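PDB 2HK0: D-psicose 3-epimerase from Agrobacterium tumefaciens, which catalyses the C-3 epimerisation that interconverts D-psicose and D-fructose, non-phosphorylated ketohexoses, with metal playing a pivotal part in the reaction. Local coordinates for residues V237-H246 with D295-V306. Residues are numbered along the deposited sequence; the frame is centred on the assembly and turned at random.
Sequences VPGKGRMPWH and DARNALAFSRFV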
loop_
_atom_site.group_PDB
_atom_site.type_symbol
_atom_site.label_atom_id
_atom_site.label_comp_id
_atom_site.label_asym_id
_atom_site.label_seq_id
_atom_site.Cartn_x
_atom_site.Cartn_y
_atom_site.Cartn_z
ATOM N N VAL A 237 2.433 -18.025 -4.579
ATOM C CA VAL A 237 3.793 -17.848 -4.116
ATOM C C VAL A 237 4.088 -16.370 -3.914
ATOM O O VAL A 237 3.530 -15.506 -4.589
ATOM C CB VAL A 237 4.814 -18.430 -5.115
ATOM C CG1 VAL A 237 4.494 -19.897 -5.402
ATOM C CG2 VAL A 237 4.803 -17.622 -6.388
ATOM N N PRO A 238 4.961 -16.062 -2.951
ATOM C CA PRO A 238 5.332 -14.679 -2.654
ATOM C C PRO A 238 5.827 -13.931 -3.894
ATOM O O PRO A 238 6.632 -14.448 -4.671
ATOM C CB PRO A 238 6.421 -14.841 -1.607
ATOM C CG PRO A 238 5.971 -16.091 -0.858
ATOM C CD PRO A 238 5.599 -17.002 -2.013
ATOM N N GLY A 239 5.332 -12.713 -4.074
ATOM C CA GLY A 239 5.734 -11.915 -5.216
ATOM C C GLY A 239 4.671 -11.836 -6.303
ATOM O O GLY A 239 4.738 -10.956 -7.176
ATOM N N LYS A 240 3.697 -12.748 -6.271
ATOM C CA LYS A 240 2.629 -12.751 -7.275
ATOM C C LYS A 240 1.527 -11.748 -6.905
ATOM O O LYS A 240 0.696 -11.380 -7.751
ATOM C CB LYS A 240 1.977 -14.138 -7.357
ATOM C CG LYS A 240 2.873 -15.275 -7.856
ATOM C CD LYS A 240 2.978 -15.249 -9.377
ATOM C CE LYS A 240 3.529 -16.570 -9.926
ATOM N NZ LYS A 240 3.611 -16.490 -11.414
ATOM N N GLY A 241 1.522 -11.302 -5.647
ATOM C CA GLY A 241 0.453 -10.429 -5.209
ATOM C C GLY A 241 0.736 -9.118 -4.515
ATOM O O GLY A 241 1.831 -8.574 -4.591
ATOM N N ARG A 242 -0.273 -8.642 -3.798
ATOM C CA ARG A 242 -0.238 -7.358 -3.105
ATOM C C ARG A 242 0.219 -7.315 -1.646
ATOM O O ARG A 242 0.107 -6.282 -0.999
ATOM C CB ARG A 242 -1.621 -6.711 -3.209
ATOM C CG ARG A 242 -2.714 -7.527 -2.532
ATOM C CD ARG A 242 -4.066 -6.868 -2.674
ATOM N NE ARG A 242 -5.106 -7.868 -2.491
ATOM C CZ ARG A 242 -5.554 -8.287 -1.313
ATOM N NH1 ARG A 242 -5.069 -7.778 -0.186
ATOM N NH2 ARG A 242 -6.461 -9.260 -1.274
HETATM N N MSE A 243 0.718 -8.424 -1.120
HETATM C CA MSE A 243 1.212 -8.454 0.258
HETATM C C MSE A 243 2.251 -7.305 0.399
HETATM O O MSE A 243 3.017 -7.028 -0.529
HETATM C CB MSE A 243 1.862 -9.817 0.491
HETATM C CG MSE A 243 1.994 -10.281 1.926
HETATM SE SE MSE A 243 0.290 -10.459 2.852
HETATM C CE MSE A 243 -0.413 -12.122 2.164
ATOM N N PRO A 244 2.280 -6.606 1.546
ATOM C CA PRO A 244 3.262 -5.515 1.688
ATOM C C PRO A 244 4.664 -6.070 2.012
ATOM O O PRO A 244 5.201 -5.866 3.102
ATOM C CB PRO A 244 2.706 -4.674 2.836
ATOM C CG PRO A 244 1.357 -5.291 3.173
ATOM C CD PRO A 244 1.429 -6.709 2.739
ATOM N N TRP A 245 5.253 -6.753 1.044
ATOM C CA TRP A 245 6.552 -7.373 1.225
ATOM C C TRP A 245 7.649 -6.460 1.760
ATOM O O TRP A 245 8.420 -6.867 2.623
ATOM C CB TRP A 245 6.973 -8.044 -0.084
ATOM C CG TRP A 245 6.018 -9.151 -0.474
ATOM C CD1 TRP A 245 5.212 -9.195 -1.580
ATOM C CD2 TRP A 245 5.734 -10.334 0.277
ATOM N NE1 TRP A 245 4.436 -10.341 -1.561
ATOM C CE2 TRP A 245 4.734 -11.054 -0.431
ATOM C CE3 TRP A 245 6.224 -10.862 1.488
ATOM C CZ2 TRP A 245 4.211 -12.274 0.037
ATOM C CZ3 TRP A 245 5.712 -12.063 1.946
ATOM C CH2 TRP A 245 4.709 -12.758 1.220
ATOM N N HIS A 246 7.709 -5.228 1.271
ATOM C CA HIS A 246 8.724 -4.297 1.733
ATOM C C HIS A 246 8.572 -3.996 3.233
ATOM O O HIS A 246 9.551 -3.988 3.979
ATOM C CB HIS A 246 8.664 -3.015 0.902
ATOM C CG HIS A 246 9.683 -1.990 1.306
ATOM N ND1 HIS A 246 9.365 -0.885 2.061
ATOM C CD2 HIS A 246 11.015 -1.914 1.075
ATOM C CE1 HIS A 246 10.455 -0.170 2.279
ATOM N NE2 HIS A 246 11.471 -0.773 1.692
ATOM N N ASP A 295 7.911 -20.737 -10.802
ATOM C CA ASP A 295 7.272 -19.808 -9.865
ATOM C C ASP A 295 7.985 -19.907 -8.503
ATOM O O ASP A 295 8.288 -18.897 -7.877
ATOM C CB ASP A 295 5.790 -20.146 -9.680
ATOM C CG ASP A 295 4.929 -19.676 -10.835
ATOM O OD1 ASP A 295 5.369 -18.798 -11.601
ATOM O OD2 ASP A 295 3.793 -20.167 -10.966
ATOM N N ALA A 296 8.251 -21.131 -8.052
ATOM C CA ALA A 296 8.933 -21.340 -6.771
ATOM C C ALA A 296 10.309 -20.671 -6.798
ATOM O O ALA A 296 10.682 -19.934 -5.884
ATOM C CB ALA A 296 9.079 -22.837 -6.483
ATOM N N ARG A 297 11.055 -20.926 -7.865
ATOM C CA ARG A 297 12.389 -20.359 -8.019
ATOM C C ARG A 297 12.345 -18.823 -8.059
ATOM O O ARG A 297 13.200 -18.150 -7.457
ATOM C CB ARG A 297 13.021 -20.910 -9.303
ATOM C CG ARG A 297 14.525 -21.026 -9.301
ATOM C CD ARG A 297 14.923 -22.217 -10.188
ATOM N NE ARG A 297 14.064 -22.280 -11.364
ATOM C CZ ARG A 297 13.831 -23.372 -12.092
ATOM N NH1 ARG A 297 14.400 -24.532 -11.789
ATOM N NH2 ARG A 297 12.982 -23.305 -13.109
ATOM N N ASN A 298 11.350 -18.262 -8.746
ATOM C CA ASN A 298 11.268 -16.805 -8.824
ATOM C C ASN A 298 10.826 -16.215 -7.478
ATOM O O ASN A 298 11.307 -15.151 -7.075
ATOM C CB ASN A 298 10.313 -16.359 -9.959
ATOM C CG ASN A 298 10.853 -16.713 -11.354
ATOM O OD1 ASN A 298 12.068 -16.776 -11.558
ATOM N ND2 ASN A 298 9.954 -16.939 -12.310
ATOM N N ALA A 299 9.921 -16.906 -6.783
ATOM C CA ALA A 299 9.453 -16.421 -5.486
ATOM C C ALA A 299 10.609 -16.437 -4.490
ATOM O O ALA A 299 10.698 -15.556 -3.632
ATOM C CB ALA A 299 8.292 -17.272 -4.967
ATOM N N LEU A 300 11.495 -17.425 -4.625
ATOM C CA LEU A 300 12.674 -17.569 -3.763
ATOM C C LEU A 300 13.578 -16.360 -3.949
ATOM O O LEU A 300 14.004 -15.734 -2.974
ATOM C CB LEU A 300 13.492 -18.818 -4.142
ATOM C CG LEU A 300 14.247 -19.640 -3.084
ATOM C CD1 LEU A 300 15.403 -20.416 -3.761
ATOM C CD2 LEU A 300 14.740 -18.784 -1.929
ATOM N N ALA A 301 13.902 -16.059 -5.210
ATOM C CA ALA A 301 14.758 -14.907 -5.534
ATOM C C ALA A 301 14.113 -13.607 -5.044
ATOM O O ALA A 301 14.781 -12.738 -4.478
ATOM C CB ALA A 301 14.999 -14.834 -7.063
ATOM N N PHE A 302 12.812 -13.480 -5.279
ATOM C CA PHE A 302 12.049 -12.310 -4.850
ATOM C C PHE A 302 12.173 -12.191 -3.329
ATOM O O PHE A 302 12.460 -11.123 -2.793
ATOM C CB PHE A 302 10.570 -12.498 -5.247
ATOM C CG PHE A 302 9.639 -11.443 -4.707
ATOM C CD1 PHE A 302 9.355 -10.293 -5.443
ATOM C CD2 PHE A 302 9.044 -11.597 -3.458
ATOM C CE1 PHE A 302 8.487 -9.317 -4.939
ATOM C CE2 PHE A 302 8.184 -10.638 -2.947
ATOM C CZ PHE A 302 7.901 -9.491 -3.689
ATOM N N SER A 303 11.966 -13.298 -2.627
ATOM C CA SER A 303 12.011 -13.270 -1.168
ATOM C C SER A 303 13.367 -12.916 -0.605
ATOM O O SER A 303 13.466 -12.186 0.371
ATOM C CB SER A 303 11.535 -14.601 -0.597
ATOM O OG SER A 303 10.189 -14.826 -0.966
ATOM N N ARG A 304 14.423 -13.427 -1.216
ATOM C CA ARG A 304 15.753 -13.112 -0.721
ATOM C C ARG A 304 16.078 -11.637 -0.945
ATOM O O ARG A 304 16.692 -10.994 -0.088
ATOM C CB ARG A 304 16.793 -13.991 -1.416
ATOM C CG ARG A 304 16.795 -15.409 -0.892
ATOM C CD ARG A 304 17.744 -16.331 -1.657
ATOM N NE ARG A 304 17.957 -17.571 -0.913
ATOM C CZ ARG A 304 18.272 -18.740 -1.459
ATOM N NH1 ARG A 304 18.411 -18.849 -2.776
ATOM N NH2 ARG A 304 18.447 -19.810 -0.683
ATOM N N PHE A 305 15.638 -11.104 -2.086
ATOM C CA PHE A 305 15.915 -9.711 -2.460
ATOM C C PHE A 305 15.114 -8.677 -1.660
ATOM O O PHE A 305 15.656 -7.663 -1.238
ATOM C CB PHE A 305 15.675 -9.528 -3.979
ATOM C CG PHE A 305 16.066 -8.158 -4.517
ATOM C CD1 PHE A 305 17.318 -7.612 -4.244
ATOM C CD2 PHE A 305 15.178 -7.430 -5.317
ATOM C CE1 PHE A 305 17.686 -6.356 -4.766
ATOM C CE2 PHE A 305 15.532 -6.173 -5.846
ATOM C CZ PHE A 305 16.780 -5.637 -5.575
ATOM N N VAL A 306 13.834 -8.944 -1.434
ATOM C CA VAL A 306 12.977 -8.028 -0.701
ATOM C C VAL A 306 12.977 -8.289 0.814
ATOM O O VAL A 306 12.862 -7.363 1.610
ATOM C CB VAL A 306 11.519 -8.128 -1.240
ATOM C CG1 VAL A 306 10.553 -7.279 -0.409
ATOM C CG2 VAL A 306 11.494 -7.694 -2.682
HETATM O O HOH W 1 12.174 -4.363 2.893
#
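Phe302 presents its ring edge to the face of Trp245: the planes stand at 84° and the centroids of the Phe302 ring and the five-membered ring of Trp245 are 5.0 Å apart, the geometry of a T-shaped pair, with CZ of Phe302 coming closest, 3.4 Å from CD1 of Trp245. The approach is offset toward the rim of the indole, and Pro238 CB lies over the same indole face, with Met243 CB on the opposite one. Over one face of Phe302 sits Gly239 CA, 3.5 Å from the ring centroid and 10° off the normal, a CH-pi contact; Val306 CG2 backs the other face. The positive phi of Gly239, in the type II turn Val237 to Lys240, lets its CA lie flat against the Phe302 ring. Phe302 CG is anti to the backbone N, which turns the ring to stand between Gly239 CA and Val306 CG2.

On one flank, Val306 CG1 packs 3.7 Å from Trp245 CB. Toward the other end of the helix, Ala299 CB rests 3.7 Å from Val237 CB and 3.3 Å from Pro238 O, a buried carbonyl with no hydrogen-bond partner in the model. Lys240 NZ closes that end by a salt bridge to Asp295 OD1 (2.9 Å), reached 56° out of the carboxylate plane; OD1 also pairs with Lys291. The carboxylate of Glu232 gathers the loop, accepting from Gly239 N and Trp245 NE1 through OE2 and from Met243 N through OE1.

Topologically, the contact packs the loop after strand 225-230 and the start of helix 245-254 against helix 289-307, the last of the chain, on the outside of a closed eight-stranded parallel barrel, the TIM-barrel fold of the xylose isomerase-like family.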